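Local coordinates for dehalogenase-like hydrolase (Ralstonia solanacearum, PDB 3UMB), which probably catalyses the hydrolytic dehalogenation of small (S)-2-haloalkanoic acids to the corresponding (R)-2-hydroxyalkanoic acids, with release of a halide ion, at residues A[168-172]-A[173-177]; A[220-223]-A[224-228]. One frame throughout, in Å; residues are numbered along the deposited sequence.

Contact 1: A[168-172]-A[173-177]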
loop_
_atom_site.group_PDB
_atom_site.type_symbol
_atom_site.label_atom_id
_atom_site.label_comp_id
_atom_site.label_asym_id
_atom_site.label_seq_id
_atom_site.Cartn_x
_atom_site.Cartn_y
_atom_site.Cartn_z
ATOM N N PHE A 168 17.163 -10.981 -19.522
ATOM C CA PHE A 168 17.397 -12.410 -19.779
ATOM C C PHE A 168 17.202 -12.840 -21.237
ATOM O O PHE A 168 17.580 -13.951 -21.586
ATOM C CB PHE A 168 16.549 -13.283 -18.824
ATOM C CG PHE A 168 17.160 -13.387 -17.445
ATOM C CD1 PHE A 168 18.030 -14.412 -17.135
ATOM C CD2 PHE A 168 16.960 -12.377 -16.508
ATOM C CE1 PHE A 168 18.637 -14.461 -15.892
ATOM C CE2 PHE A 168 17.572 -12.417 -15.277
ATOM C CZ PHE A 168 18.411 -13.457 -14.962
ATOM N N GLY A 169 16.605 -11.965 -22.050
ATOM C CA GLY A 169 16.356 -12.221 -23.441
ATOM C C GLY A 169 15.306 -13.285 -23.647
ATOM O O GLY A 169 15.246 -13.863 -24.727
ATOM N N VAL A 170 14.467 -13.532 -22.629
ATOM C CA VAL A 170 13.364 -14.507 -22.705
ATOM C C VAL A 170 12.013 -13.888 -22.288
ATOM O O VAL A 170 11.986 -12.933 -21.522
ATOM C CB VAL A 170 13.646 -15.773 -21.835
ATOM C CG1 VAL A 170 14.978 -16.431 -22.263
ATOM C CG2 VAL A 170 13.680 -15.440 -20.351
ATOM N N PRO A 171 10.893 -14.421 -22.824
ATOM C CA PRO A 171 9.566 -14.004 -22.415
ATOM C C PRO A 171 9.387 -14.288 -20.952
ATOM O O PRO A 171 10.026 -15.195 -20.443
ATOM C CB PRO A 171 8.628 -14.934 -23.206
ATOM C CG PRO A 171 9.386 -15.352 -24.348
ATOM C CD PRO A 171 10.838 -15.368 -23.953
ATOM N N ALA A 172 8.508 -13.530 -20.307
ATOM C CA ALA A 172 8.047 -13.769 -18.923
ATOM C C ALA A 172 7.660 -15.245 -18.655
ATOM O O ALA A 172 8.022 -15.818 -17.613
ATOM C CB ALA A 172 6.855 -12.859 -18.613
ATOM N N ALA A 173 6.932 -15.850 -19.591
ATOM C CA ALA A 173 6.439 -17.234 -19.394
ATOM C C ALA A 173 7.554 -18.235 -19.133
ATOM O O ALA A 173 7.327 -19.270 -18.490
ATOM C CB ALA A 173 5.595 -17.686 -20.550
ATOM N N GLN A 174 8.756 -17.911 -19.579
ATOM C CA GLN A 174 9.883 -18.823 -19.430
ATOM C C GLN A 174 10.823 -18.461 -18.276
ATOM O O GLN A 174 11.892 -19.049 -18.151
ATOM C CB GLN A 174 10.688 -18.859 -20.751
ATOM C CG GLN A 174 9.880 -19.411 -21.949
ATOM C CD GLN A 174 10.588 -19.211 -23.300
ATOM O OE1 GLN A 174 11.826 -19.110 -23.373
ATOM N NE2 GLN A 174 9.791 -19.157 -24.380
ATOM N N ILE A 175 10.457 -17.472 -17.468
ATOM C CA ILE A 175 11.226 -17.134 -16.267
ATOM C C ILE A 175 10.405 -17.608 -15.083
ATOM O O ILE A 175 9.190 -17.440 -15.060
ATOM C CB ILE A 175 11.539 -15.617 -16.190
ATOM C CG1 ILE A 175 12.357 -15.196 -17.424
ATOM C CG2 ILE A 175 12.307 -15.260 -14.913
ATOM C CD1 ILE A 175 12.826 -13.737 -17.427
ATOM N N LEU A 176 11.060 -18.280 -14.137
ATOM C CA LEU A 176 10.429 -18.567 -12.851
ATOM C C LEU A 176 10.712 -17.396 -11.911
ATOM O O LEU A 176 11.872 -17.054 -11.614
ATOM C CB LEU A 176 10.905 -19.877 -12.222
ATOM C CG LEU A 176 10.250 -20.181 -10.861
ATOM C CD1 LEU A 176 8.720 -20.371 -10.961
ATOM C CD2 LEU A 176 10.912 -21.398 -10.221
ATOM N N PHE A 177 9.625 -16.797 -11.441
ATOM C CA PHE A 177 9.701 -15.644 -10.571
ATOM C C PHE A 177 9.437 -16.094 -9.143
ATOM O O PHE A 177 8.380 -16.644 -8.835
ATOM C CB PHE A 177 8.676 -14.601 -10.999
ATOM C CG PHE A 177 8.755 -13.357 -10.191
ATOM C CD1 PHE A 177 9.621 -12.339 -10.553
ATOM C CD2 PHE A 177 8.029 -13.240 -8.999
ATOM C CE1 PHE A 177 9.733 -11.192 -9.744
ATOM C CE2 PHE A 177 8.133 -12.124 -8.196
ATOM C CZ PHE A 177 8.968 -11.073 -8.565
#

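Contact 2: A[220-223]-A[224-228]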
loop_
_atom_site.group_PDB
_atom_site.type_symbol
_atom_site.label_atom_id
_atom_site.label_comp_id
_atom_site.label_asym_id
_atom_site.label_seq_id
_atom_site.Cartn_x
_atom_site.Cartn_y
_atom_site.Cartn_z
ATOM N N ARG A 220 14.091 -24.462 -0.255
ATOM C CA ARG A 220 14.288 -25.852 -0.561
ATOM C C ARG A 220 12.995 -26.416 -1.086
ATOM O O ARG A 220 13.017 -27.288 -1.940
ATOM C CB ARG A 220 14.788 -26.576 0.685
ATOM C CG ARG A 220 16.135 -26.016 1.181
ATOM C CD ARG A 220 16.642 -26.621 2.517
ATOM N NE ARG A 220 15.875 -26.140 3.671
ATOM C CZ ARG A 220 16.216 -26.318 4.947
ATOM N NH1 ARG A 220 17.356 -26.941 5.268
ATOM N NH2 ARG A 220 15.416 -25.864 5.912
ATOM N N ASP A 221 11.848 -25.906 -0.646
ATOM C CA ASP A 221 10.622 -26.272 -1.356
ATOM C C ASP A 221 10.656 -25.798 -2.803
ATOM O O ASP A 221 10.082 -26.465 -3.672
ATOM C CB ASP A 221 9.358 -25.768 -0.658
ATOM C CG ASP A 221 9.063 -26.515 0.633
ATOM O OD1 ASP A 221 9.317 -27.747 0.713
ATOM O OD2 ASP A 221 8.580 -25.852 1.574
ATOM N N LEU A 222 11.314 -24.663 -3.065
ATOM C CA LEU A 222 11.389 -24.110 -4.433
ATOM C C LEU A 222 12.183 -25.040 -5.353
ATOM O O LEU A 222 11.755 -25.337 -6.475
ATOM C CB LEU A 222 12.017 -22.706 -4.455
ATOM C CG LEU A 222 12.559 -22.325 -5.853
ATOM C CD1 LEU A 222 11.464 -22.067 -6.852
ATOM C CD2 LEU A 222 13.476 -21.161 -5.792
ATOM N N LEU A 223 13.349 -25.469 -4.859
ATOM C CA LEU A 223 14.157 -26.536 -5.487
ATOM C C LEU A 223 13.305 -27.764 -5.795
ATOM O O LEU A 223 13.326 -28.254 -6.931
ATOM C CB LEU A 223 15.324 -26.922 -4.577
ATOM C CG LEU A 223 16.525 -27.651 -5.201
ATOM C CD1 LEU A 223 17.015 -27.039 -6.524
ATOM C CD2 LEU A 223 17.678 -27.718 -4.171
ATOM N N GLN A 224 12.549 -28.245 -4.799
ATOM C CA GLN A 224 11.667 -29.407 -4.990
ATOM C C GLN A 224 10.935 -29.192 -6.314
ATOM O O GLN A 224 10.984 -30.021 -7.213
ATOM C CB GLN A 224 10.614 -29.540 -3.864
ATOM C CG GLN A 224 10.808 -30.599 -2.753
ATOM C CD GLN A 224 9.508 -30.812 -1.861
ATOM O OE1 GLN A 224 9.182 -30.004 -0.964
ATOM N NE2 GLN A 224 8.791 -31.916 -2.121
ATOM N N PHE A 225 10.293 -28.025 -6.414
ATOM C CA PHE A 225 9.293 -27.722 -7.449
ATOM C C PHE A 225 9.867 -27.642 -8.855
ATOM O O PHE A 225 9.239 -28.115 -9.813
ATOM C CB PHE A 225 8.571 -26.408 -7.074
ATOM C CG PHE A 225 7.940 -25.681 -8.230
ATOM C CD1 PHE A 225 6.608 -25.889 -8.557
ATOM C CD2 PHE A 225 8.665 -24.755 -8.958
ATOM C CE1 PHE A 225 6.022 -25.211 -9.607
ATOM C CE2 PHE A 225 8.072 -24.060 -10.017
ATOM C CZ PHE A 225 6.759 -24.294 -10.336
ATOM N N VAL A 226 11.033 -27.016 -8.974
ATOM C CA VAL A 226 11.718 -26.915 -10.257
ATOM C C VAL A 226 12.032 -28.348 -10.763
ATOM O O VAL A 226 11.540 -28.782 -11.827
ATOM C CB VAL A 226 13.047 -26.074 -10.140
ATOM C CG1 VAL A 226 13.673 -25.866 -11.523
ATOM C CG2 VAL A 226 12.802 -24.723 -9.475
ATOM N N GLN A 227 12.810 -29.079 -9.952
ATOM C CA GLN A 227 13.212 -30.464 -10.258
ATOM C C GLN A 227 12.026 -31.324 -10.759
ATOM O O GLN A 227 12.184 -32.073 -11.716
ATOM C CB GLN A 227 13.963 -31.092 -9.063
ATOM C CG GLN A 227 15.438 -30.618 -8.962
ATOM C CD GLN A 227 16.073 -30.766 -7.562
ATOM O OE1 GLN A 227 15.385 -30.994 -6.562
ATOM N NE2 GLN A 227 17.403 -30.630 -7.499
ATOM N N ALA A 228 10.836 -31.160 -10.177
ATOM C CA ALA A 228 9.628 -31.831 -10.693
ATOM C C ALA A 228 9.326 -31.516 -12.180
ATOM O O ALA A 228 8.703 -30.505 -12.540
ATOM C CB ALA A 228 8.420 -31.513 -9.815
#

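Contact 1: A[168-172]-A[173-177]
Ile175 folds back against the turn that delivers it, and its long branch runs along Val170 to Phe168. CB sits 3.8 Å from Ala172 O, the same carbonyl oxygen that accepts the Ile175 N-H at 2.9 Å. With CG1 anti to its own carbonyl carbon (chi1 -60°), the long branch is directed at Val170. There CG1 lies only 3.2 Å from Val170 CG2, tighter than ordinary van der Waals contact, and the two side chains cross at a slant. The terminal CD1 also presses on Val170 CG2, then reaches Phe168 CB at 4.0 Å. This is an alpha-to-beta connection in the Rossmann-like core of the HAD fold: helix 163-168 ends, Gly169 with positive phi takes the chain out of it, and a short 3-10 turn leads into the central parallel strand 175-179. In that turn Gln174 N donates to Pro171 O at 3.1 Å. On the outer side the extended Gln174 side chain lies across the proline ring, NE2 against Pro171 CG at 3.8 Å and OE1 against CD. Beyond, the Phe168 ring meets His144 edge-to-face.

Contact 2: A[220-223]-A[224-228]
Leu222 and Val226, one turn apart on helix 219-227, touch on the buried side of the helix. The helix is the last one modelled in the chain, and it packs on one face of the parallel sheet of the HAD-fold core.

Backbone bonds come first. Gln224, Phe225, Val226 and Gln227 each donate their N-H four residues back, to Arg220, Asp221, Leu222 and Leu223 in turn, the regular alpha-helical pattern. Phe225 N to Asp221 O is the most bent of the four, with an N-H...O angle of 146°.

Apolar contacts gather on the buried side. Leu222 CD1 approaches Val226 CG2 at 4.0 Å and, more loosely, Phe225 CD2 at 4.4 Å. Phe225 has CG anti to its backbone N (chi1 157°), an orientation in which the ring edge borders Leu222 O and the ring itself can meet Phe196 of strand 194-198. Leu223 faces another way, onto Val107 and Leu111 of helix 104-112, so the helix touches helix 104-112 as well as the sheet.

Polar side chains line the outer part. Asp221 and Gln224 run side by side in the same direction, their carboxylate and amide planes turned 52° apart. Asp221 OD2 accepts the backbone N-H of His217, which ties the start of the helix to the residues linking it to strand 214-216. Further along, the extended Gln227 side chain crosses Leu223, its NE2 lying 3.7 Å from Leu223 CD1.

How the contacts relate
Contact 1 comes first along the chain and contact 2 closes its modelled end; their centres are about 17 Å apart. Between them run helix 182-191, strand 194-198 and strand 214-216, yet the two meet directly. Leu176, which points away from the turn of contact 1, reaches helix 219-227: its CD2 lies 3.5 Å from Leu222 CD1, and its CD1 is 3.9 Å from Phe225 CE2. The entry to strand 175-179 is thus covered on one sheet face by the C-terminal helix, and Phe196 of the adjacent strand 194-198 touches both Leu176 and Leu222. Contact 1 leads into the sheet and contact 2 lies in a helix that covers it; both are away from the annotated magnesium sites.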